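Local atomic coordinates of ABC transporter, periplasmic substrate-binding protein (Thermotoga maritima, PDB entry 2HPG), a protein that probably captures a small solute in the periplasm and delivers it to the membrane permease of a tripartite ATP-independent (TRAP) transporter. Residues Y80-V86 and W120-L124; G129-F135 and N229-A235. All blocks are in the same frame, centred on the assembly; numbering follows the deposited sequence.

Interaction 1 (Y80-V86 and W120-L124); sequences YVKDIGV and WLKEL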
ATOM      1  N   TYR A  80      10.856  -4.048  10.976  1.00 30.09           N
ATOM      2  CA  TYR A  80      12.241  -3.673  11.233  1.00 29.88           C
ATOM      3  C   TYR A  80      12.339  -2.463  12.141  1.00 29.73           C
ATOM      4  O   TYR A  80      12.858  -2.588  13.255  1.00 29.82           O
ATOM      5  CB  TYR A  80      12.972  -3.469   9.903  1.00 30.28           C
ATOM      6  CG  TYR A  80      12.887  -4.733   9.100  1.00 30.70           C
ATOM      7  CD1 TYR A  80      13.761  -5.790   9.338  1.00 30.90           C
ATOM      8  CD2 TYR A  80      11.873  -4.916   8.175  1.00 30.61           C
ATOM      9  CE1 TYR A  80      13.653  -6.966   8.645  1.00 31.31           C
ATOM     10  CE2 TYR A  80      11.750  -6.088   7.490  1.00 31.50           C
ATOM     11  CZ  TYR A  80      12.639  -7.111   7.721  1.00 30.88           C
ATOM     12  OH  TYR A  80      12.511  -8.268   6.999  1.00 31.71           O
ATOM     13  N   VAL A  81      11.830  -1.318  11.692  1.00 29.11           N
ATOM     14  CA  VAL A  81      11.667  -0.143  12.552  1.00 28.96           C
ATOM     15  C   VAL A  81      10.181  -0.038  12.914  1.00 28.81           C
ATOM     16  O   VAL A  81       9.382   0.447  12.122  1.00 27.98           O
ATOM     17  CB  VAL A  81      12.160   1.147  11.865  1.00 29.03           C
ATOM     18  CG1 VAL A  81      11.729   2.396  12.666  1.00 28.19           C
ATOM     19  CG2 VAL A  81      13.671   1.121  11.688  1.00 29.08           C
ATOM     20  N   LYS A  82       9.830  -0.511  14.108  1.00 29.13           N
ATOM     21  CA  LYS A  82       8.435  -0.759  14.487  1.00 29.41           C
ATOM     22  C   LYS A  82       7.463   0.357  14.128  1.00 28.76           C
ATOM     23  O   LYS A  82       6.401   0.095  13.556  1.00 28.90           O
ATOM     24  CB  LYS A  82       8.313  -1.041  15.985  1.00 29.63           C
ATOM     25  CG  LYS A  82       6.864  -0.987  16.509  1.00 30.65           C
ATOM     26  CD  LYS A  82       6.739  -1.235  18.016  1.00 31.01           C
ATOM     27  CE  LYS A  82       6.566   0.072  18.776  1.00 32.82           C
ATOM     28  NZ  LYS A  82       6.045  -0.158  20.154  1.00 32.57           N
ATOM     29  N   ASP A  83       7.824   1.587  14.475  1.00 27.78           N
ATOM     30  CA  ASP A  83       6.894   2.701  14.429  1.00 26.75           C
ATOM     31  C   ASP A  83       6.417   3.098  13.043  1.00 25.97           C
ATOM     32  O   ASP A  83       5.316   3.640  12.905  1.00 25.89           O
ATOM     33  CB  ASP A  83       7.505   3.942  15.083  1.00 27.22           C
ATOM     34  CG  ASP A  83       7.550   3.854  16.583  1.00 28.21           C
ATOM     35  OD1 ASP A  83       7.082   2.858  17.172  1.00 29.64           O
ATOM     36  OD2 ASP A  83       8.063   4.822  17.182  1.00 32.00           O
ATOM     37  N   ILE A  84       7.230   2.861  12.021  1.00 25.01           N
ATOM     38  CA  ILE A  84       6.844   3.230  10.650  1.00 24.29           C
ATOM     39  C   ILE A  84       5.594   2.447  10.194  1.00 23.59           C
ATOM     40  O   ILE A  84       4.868   2.881   9.297  1.00 23.74           O
ATOM     41  CB  ILE A  84       8.013   3.036   9.655  1.00 24.62           C
ATOM     42  CG1 ILE A  84       7.742   3.782   8.337  1.00 25.61           C
ATOM     43  CG2 ILE A  84       8.281   1.562   9.394  1.00 24.60           C
ATOM     44  CD1 ILE A  84       8.961   3.891   7.448  1.00 24.43           C
ATOM     45  N   GLY A  85       5.375   1.306  10.838  1.00 22.47           N
ATOM     46  CA  GLY A  85       4.205   0.451  10.662  1.00 22.04           C
ATOM     47  C   GLY A  85       2.859   1.082  10.981  1.00 21.32           C
ATOM     48  O   GLY A  85       1.817   0.559  10.572  1.00 20.11           O
ATOM     49  N   VAL A  86       2.872   2.218  11.673  1.00 20.75           N
ATOM     50  CA  VAL A  86       1.652   2.975  11.923  1.00 20.69           C
ATOM     51  C   VAL A  86       0.927   3.365  10.610  1.00 20.60           C
ATOM     52  O   VAL A  86      -0.304   3.533  10.598  1.00 20.36           O
ATOM     53  CB  VAL A  86       1.936   4.247  12.804  1.00 20.61           C
ATOM     54  CG1 VAL A  86       2.602   5.311  12.002  1.00 19.32           C
ATOM     55  CG2 VAL A  86       0.621   4.754  13.439  1.00 20.46           C
ATOM     56  N   TRP A 120      13.013   7.741  11.267  1.00 35.30           N
ATOM     57  CA  TRP A 120      12.718   6.338  10.946  1.00 35.03           C
ATOM     58  C   TRP A 120      13.438   5.876   9.694  1.00 34.57           C
ATOM     59  O   TRP A 120      13.865   4.734   9.629  1.00 34.14           O
ATOM     60  CB  TRP A 120      11.216   6.130  10.717  1.00 35.54           C
ATOM     61  CG  TRP A 120      10.364   6.348  11.913  1.00 35.78           C
ATOM     62  CD1 TRP A 120      10.741   6.247  13.215  1.00 36.18           C
ATOM     63  CD2 TRP A 120       8.966   6.662  11.922  1.00 35.85           C
ATOM     64  NE1 TRP A 120       9.673   6.498  14.035  1.00 36.56           N
ATOM     65  CE2 TRP A 120       8.570   6.756  13.268  1.00 36.65           C
ATOM     66  CE3 TRP A 120       8.018   6.884  10.922  1.00 35.91           C
ATOM     67  CZ2 TRP A 120       7.255   7.067  13.647  1.00 37.07           C
ATOM     68  CZ3 TRP A 120       6.716   7.189  11.290  1.00 36.05           C
ATOM     69  CH2 TRP A 120       6.345   7.270  12.644  1.00 36.26           C
ATOM     70  N   LEU A 121      13.540   6.760   8.700  1.00 34.09           N
ATOM     71  CA  LEU A 121      14.152   6.420   7.420  1.00 34.30           C
ATOM     72  C   LEU A 121      15.664   6.305   7.531  1.00 34.94           C
ATOM     73  O   LEU A 121      16.290   5.559   6.778  1.00 34.91           O
ATOM     74  CB  LEU A 121      13.792   7.452   6.350  1.00 33.70           C
ATOM     75  CG  LEU A 121      12.307   7.556   6.009  1.00 32.76           C
ATOM     76  CD1 LEU A 121      12.083   8.605   4.912  1.00 31.02           C
ATOM     77  CD2 LEU A 121      11.735   6.190   5.627  1.00 31.27           C
ATOM     78  N   LYS A 122      16.243   7.066   8.454  1.00 35.55           N
ATOM     79  CA  LYS A 122      17.667   6.987   8.742  1.00 35.84           C
ATOM     80  C   LYS A 122      17.995   5.703   9.490  1.00 35.57           C
ATOM     81  O   LYS A 122      19.044   5.123   9.257  1.00 35.53           O
ATOM     82  CB  LYS A 122      18.102   8.185   9.580  1.00 35.95           C
ATOM     83  CG  LYS A 122      19.603   8.303   9.760  1.00 36.61           C
ATOM     84  CD  LYS A 122      19.960   9.660  10.356  1.00 37.13           C
ATOM     85  CE  LYS A 122      21.455   9.840  10.554  1.00 38.24           C
ATOM     86  NZ  LYS A 122      21.755  11.229  11.017  1.00 39.11           N
ATOM     87  N   GLU A 123      17.103   5.276  10.387  1.00 35.25           N
ATOM     88  CA  GLU A 123      17.241   4.000  11.101  1.00 35.72           C
ATOM     89  C   GLU A 123      17.104   2.804  10.165  1.00 35.14           C
ATOM     90  O   GLU A 123      17.790   1.807  10.340  1.00 34.66           O
ATOM     91  CB  GLU A 123      16.205   3.875  12.223  1.00 35.65           C
ATOM     92  CG  GLU A 123      16.376   4.909  13.335  1.00 37.67           C
ATOM     93  CD  GLU A 123      15.252   4.920  14.384  1.00 38.37           C
ATOM     94  OE1 GLU A 123      14.285   4.124  14.294  1.00 42.03           O
ATOM     95  OE2 GLU A 123      15.354   5.751  15.318  1.00 43.14           O
ATOM     96  N   LEU A 124      16.212   2.900   9.183  1.00 34.79           N
ATOM     97  CA  LEU A 124      16.042   1.828   8.207  1.00 34.82           C
ATOM     98  C   LEU A 124      17.314   1.671   7.392  1.00 34.94           C
ATOM     99  O   LEU A 124      17.750   0.563   7.121  1.00 34.97           O
ATOM    100  CB  LEU A 124      14.854   2.095   7.269  1.00 34.30           C
ATOM    101  CG  LEU A 124      13.468   1.628   7.729  1.00 33.92           C
ATOM    102  CD1 LEU A 124      12.409   2.126   6.742  1.00 32.09           C
ATOM    103  CD2 LEU A 124      13.399   0.112   7.888  1.00 32.07           C
TER
HETATM  104  O   HOH W   1       9.482   7.198  16.815  1.00 45.91           O

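Interaction 2 (G129-F135 and N229-A235); sequences GIKVLSF and NFEIVSA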
ATOM      1  N   GLY A 129      20.072  -1.259   6.235  1.00 29.42           N
ATOM      2  CA  GLY A 129      20.485  -1.141   4.837  1.00 29.05           C
ATOM      3  C   GLY A 129      19.369  -0.883   3.834  1.00 28.54           C
ATOM      4  O   GLY A 129      19.575  -1.033   2.620  1.00 28.71           O
ATOM      5  N   ILE A 130      18.195  -0.471   4.326  1.00 27.44           N
ATOM      6  CA  ILE A 130      17.033  -0.214   3.467  1.00 27.01           C
ATOM      7  C   ILE A 130      16.928   1.270   3.157  1.00 25.61           C
ATOM      8  O   ILE A 130      16.807   2.083   4.062  1.00 24.94           O
ATOM      9  CB  ILE A 130      15.721  -0.646   4.144  1.00 26.70           C
ATOM     10  CG1 ILE A 130      15.732  -2.150   4.433  1.00 27.08           C
ATOM     11  CG2 ILE A 130      14.500  -0.268   3.267  1.00 27.06           C
ATOM     12  CD1 ILE A 130      14.687  -2.583   5.460  1.00 27.02           C
ATOM     13  N   LYS A 131      16.975   1.610   1.878  1.00 24.55           N
ATOM     14  CA  LYS A 131      16.754   2.968   1.422  1.00 24.11           C
ATOM     15  C   LYS A 131      15.328   3.078   0.855  1.00 24.03           C
ATOM     16  O   LYS A 131      14.969   2.363  -0.093  1.00 24.12           O
ATOM     17  CB  LYS A 131      17.787   3.325   0.348  1.00 24.35           C
ATOM     18  CG  LYS A 131      17.567   4.626  -0.407  1.00 25.20           C
ATOM     19  CD  LYS A 131      17.672   5.824   0.517  1.00 27.01           C
ATOM     20  CE  LYS A 131      17.328   7.098  -0.203  1.00 27.63           C
ATOM     21  NZ  LYS A 131      17.462   8.273   0.698  1.00 28.00           N
ATOM     22  N   VAL A 132      14.524   3.963   1.440  1.00 22.89           N
ATOM     23  CA  VAL A 132      13.213   4.319   0.884  1.00 22.29           C
ATOM     24  C   VAL A 132      13.381   5.396  -0.200  1.00 21.83           C
ATOM     25  O   VAL A 132      13.841   6.497   0.088  1.00 21.61           O
ATOM     26  CB  VAL A 132      12.258   4.799   2.022  1.00 22.31           C
ATOM     27  CG1 VAL A 132      10.892   5.221   1.484  1.00 22.34           C
ATOM     28  CG2 VAL A 132      12.093   3.714   3.065  1.00 22.66           C
ATOM     29  N   LEU A 133      13.055   5.074  -1.448  1.00 20.75           N
ATOM     30  CA  LEU A 133      13.126   6.054  -2.520  1.00 20.67           C
ATOM     31  C   LEU A 133      11.857   6.904  -2.576  1.00 20.42           C
ATOM     32  O   LEU A 133      11.880   8.062  -3.026  1.00 20.43           O
ATOM     33  CB  LEU A 133      13.284   5.363  -3.872  1.00 21.01           C
ATOM     34  CG  LEU A 133      14.592   4.663  -4.203  1.00 20.46           C
ATOM     35  CD1 LEU A 133      14.401   3.961  -5.528  1.00 20.60           C
ATOM     36  CD2 LEU A 133      15.731   5.663  -4.296  1.00 20.93           C
ATOM     37  N   SER A 134      10.742   6.307  -2.159  1.00 19.65           N
ATOM     38  CA  SER A 134       9.457   6.987  -2.196  1.00 19.61           C
ATOM     39  C   SER A 134       8.371   6.222  -1.454  1.00 19.58           C
ATOM     40  O   SER A 134       8.409   4.985  -1.387  1.00 18.52           O
ATOM     41  CB  SER A 134       9.020   7.208  -3.646  1.00 19.62           C
ATOM     42  OG  SER A 134       7.782   7.899  -3.696  1.00 19.99           O
ATOM     43  N   PHE A 135       7.418   6.973  -0.890  1.00 19.49           N
ATOM     44  CA  PHE A 135       6.142   6.400  -0.449  1.00 19.56           C
ATOM     45  C   PHE A 135       4.919   7.170  -0.965  1.00 19.11           C
ATOM     46  O   PHE A 135       3.861   7.118  -0.354  1.00 20.00           O
ATOM     47  CB  PHE A 135       6.097   6.202   1.084  1.00 20.15           C
ATOM     48  CG  PHE A 135       6.265   7.473   1.893  1.00 21.61           C
ATOM     49  CD1 PHE A 135       5.161   8.290   2.192  1.00 21.05           C
ATOM     50  CD2 PHE A 135       7.517   7.827   2.403  1.00 22.50           C
ATOM     51  CE1 PHE A 135       5.308   9.441   2.943  1.00 21.49           C
ATOM     52  CE2 PHE A 135       7.684   9.002   3.164  1.00 22.24           C
ATOM     53  CZ  PHE A 135       6.574   9.810   3.434  1.00 21.99           C
ATOM     54  N   ASN A 229       2.187   2.379  -0.563  1.00 17.35           N
ATOM     55  CA  ASN A 229       3.334   1.527  -0.837  1.00 17.40           C
ATOM     56  C   ASN A 229       4.630   2.279  -0.620  1.00 17.93           C
ATOM     57  O   ASN A 229       4.714   3.499  -0.857  1.00 17.23           O
ATOM     58  CB  ASN A 229       3.270   0.958  -2.246  1.00 17.06           C
ATOM     59  CG  ASN A 229       2.203  -0.113  -2.397  1.00 16.48           C
ATOM     60  OD1 ASN A 229       1.196   0.088  -3.075  1.00 17.92           O
ATOM     61  ND2 ASN A 229       2.411  -1.251  -1.740  1.00 15.07           N
ATOM     62  N   PHE A 230       5.638   1.538  -0.161  1.00 17.99           N
ATOM     63  CA  PHE A 230       6.987   2.057   0.021  1.00 18.32           C
ATOM     64  C   PHE A 230       7.903   1.430  -1.005  1.00 18.54           C
ATOM     65  O   PHE A 230       7.873   0.231  -1.209  1.00 17.61           O
ATOM     66  CB  PHE A 230       7.481   1.731   1.421  1.00 18.78           C
ATOM     67  CG  PHE A 230       6.981   2.668   2.455  1.00 19.77           C
ATOM     68  CD1 PHE A 230       7.858   3.493   3.130  1.00 20.19           C
ATOM     69  CD2 PHE A 230       5.623   2.762   2.730  1.00 20.51           C
ATOM     70  CE1 PHE A 230       7.391   4.370   4.078  1.00 21.42           C
ATOM     71  CE2 PHE A 230       5.158   3.647   3.672  1.00 20.53           C
ATOM     72  CZ  PHE A 230       6.055   4.444   4.350  1.00 21.15           C
ATOM     73  N   GLU A 231       8.708   2.255  -1.660  1.00 19.05           N
ATOM     74  CA  GLU A 231       9.548   1.808  -2.760  1.00 19.27           C
ATOM     75  C   GLU A 231      10.979   1.820  -2.255  1.00 19.77           C
ATOM     76  O   GLU A 231      11.515   2.878  -1.938  1.00 19.37           O
ATOM     77  CB  GLU A 231       9.358   2.731  -3.968  1.00 19.86           C
ATOM     78  CG  GLU A 231       7.895   2.970  -4.345  1.00 17.57           C
ATOM     79  CD  GLU A 231       7.134   1.687  -4.626  1.00 17.88           C
ATOM     80  OE1 GLU A 231       7.760   0.796  -5.213  1.00 16.63           O
ATOM     81  OE2 GLU A 231       5.923   1.574  -4.258  1.00 14.82           O
ATOM     82  N   ILE A 232      11.568   0.633  -2.116  1.00 19.32           N
ATOM     83  CA  ILE A 232      12.864   0.494  -1.458  1.00 19.80           C
ATOM     84  C   ILE A 232      13.944  -0.038  -2.394  1.00 20.49           C
ATOM     85  O   ILE A 232      13.641  -0.745  -3.356  1.00 19.88           O
ATOM     86  CB  ILE A 232      12.774  -0.389  -0.176  1.00 19.62           C
ATOM     87  CG1 ILE A 232      12.411  -1.845  -0.511  1.00 19.36           C
ATOM     88  CG2 ILE A 232      11.755   0.200   0.797  1.00 18.67           C
ATOM     89  CD1 ILE A 232      12.483  -2.790   0.678  1.00 18.45           C
ATOM     90  N   VAL A 233      15.187   0.363  -2.120  1.00 20.95           N
ATOM     91  CA  VAL A 233      16.391  -0.209  -2.735  1.00 21.90           C
ATOM     92  C   VAL A 233      17.464  -0.425  -1.661  1.00 22.91           C
ATOM     93  O   VAL A 233      17.319   0.035  -0.531  1.00 23.14           O
ATOM     94  CB  VAL A 233      16.998   0.668  -3.871  1.00 21.86           C
ATOM     95  CG1 VAL A 233      16.077   0.736  -5.088  1.00 22.01           C
ATOM     96  CG2 VAL A 233      17.372   2.086  -3.377  1.00 21.95           C
ATOM     97  N   SER A 234      18.525  -1.152  -2.016  1.00 23.61           N
ATOM     98  CA  SER A 234      19.690  -1.306  -1.148  1.00 24.30           C
ATOM     99  C   SER A 234      20.342   0.038  -0.892  1.00 24.73           C
ATOM    100  O   SER A 234      20.663   0.760  -1.839  1.00 24.01           O
ATOM    101  CB  SER A 234      20.735  -2.227  -1.791  1.00 24.55           C
ATOM    102  OG  SER A 234      21.921  -2.222  -1.025  1.00 26.73           O
ATOM    103  N   ALA A 235      20.551   0.370   0.383  1.00 25.45           N
ATOM    104  CA  ALA A 235      21.253   1.611   0.742  1.00 26.55           C
ATOM    105  C   ALA A 235      22.684   1.596   0.198  1.00 27.69           C
ATOM    106  O   ALA A 235      23.163   2.617  -0.318  1.00 29.02           O
ATOM    107  CB  ALA A 235      21.250   1.808   2.249  1.00 26.17           C
TER
HETATM  108  O   HOH W   2      22.239  -1.990   1.611  1.00 37.16           O

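Interaction 1 (Y80-V86 and W120-L124)
The indole of W120 lies against the 3-10 turn formed by D83 and I84, and it supplies the largest share of the buried surface on the helical side. D83 CB sits 3.0 Å above the ring plane of W120, offset toward the rim, with W120 CZ2 only 3.4 Å from D83 CB. Farther along the same face, near CE3, I84 CA makes a CH-pi contact, 4.2 Å from the centroid of the six-membered ring of W120 and 23° off its normal. Chi1 of W120 is -65°, placing CG anti to its carbonyl carbon and directing the indole off the helix to this turn.

At the edge of the indole, in its plane, a single water accepts from W120 NE1 at 2.9 Å and donates to D83 OD2 at 2.8 Å. The water thereby spans the gap between two polar atoms, D83 OD2 and W120 NE1, that are themselves 3.9 Å apart.

V81 divides its two methyls between partners. CG1 runs toward W120 CD1 and E123 OE1, while CG2 packs on E123 CB and on L124 CD2. In I84, CG1 lies anti to the backbone N (chi1 -164°), and the extended chain carries CD1 against L124 CD1, at 3.9 Å, and L121 CD2 beside it.

The contact thus fastens the loop between helices 74-77 and 92-95 to helix 115-128. Helix 308-318 touches D83 and V86 through A310 and W120 through L314, whereas strand 130-146 meets L121 and L124 through V132.

Interaction 2 (G129-F135 and N229-A235)
The ring of F230 carries F135 CB on one face, 3.5 Å from the ring centroid and 4° off the normal, almost exactly over its centre. The F135 ring is nearly parallel to that of F230, their planes 20° apart, but the centroids are 5.1 Å apart and the rings barely overlap; the contact is therefore chiefly a CH-pi one from the methylene. Chi1 of F135 is 60°, with CG between the backbone N and carbonyl carbon, and from there the ring is carried alongside that of F230. V132 CG1 approaches F230 CD1 obliquely at 3.9 Å.

Strands 130-135 and 229-234 are antiparallel neighbours in the large mixed sheet. K131 and V233 form a hydrogen-bonded pair, each backbone N donating to the other's O, and V132 with I232 is a non-hydrogen-bonded pair. Beyond it the register slips by one: L133 N donates to E231 O at 2.7 Å and E231 N to S134 O, so L133 and S134 both face E231 in a classic beta bulge. The backbone of L133 leaves the extended conformation here.

Along the sheet, I130 CG2 meets I232 CG2 at 3.7 Å, on the side covered by helices 115-128 and 74-77. On the other side, the L133 side chain crosses that of V233 at about a right angle, CD1 meeting V233 CG1 at 3.7 Å, and F238 packs on both residues. K131 lies beside V233 before its NZ reaches a salt bridge with E250.

Where strand gives way to helix, A235 N donates to G129 O from above the carbonyl plane. That oxygen also accepts from a water, which lies 2.7 Å from S234 OG, the N-cap hydroxyl that caps W237 N.

In the fold
From the N terminus, the chain first passes 80-86, and interaction 1 closes a mostly helical excursion of 33 residues when helix 115-128 returns to that loop. Interaction 2 opens afterwards, at the start of strand 130-146, and closes a longer excursion of 93 residues when strand 218-234 pairs with it. The two loops therefore stand in series, neither nested nor crossed. Direct contacts join them: L124 O and I130 N, 3.0 Å apart, make a probable hydrogen bond at the helix-to-strand turn, L121 CD2 packs on V132 CG2, and I84 CD1 touches F230 CE1 at 3.7 Å. Together they tie loop and helix to the sheet.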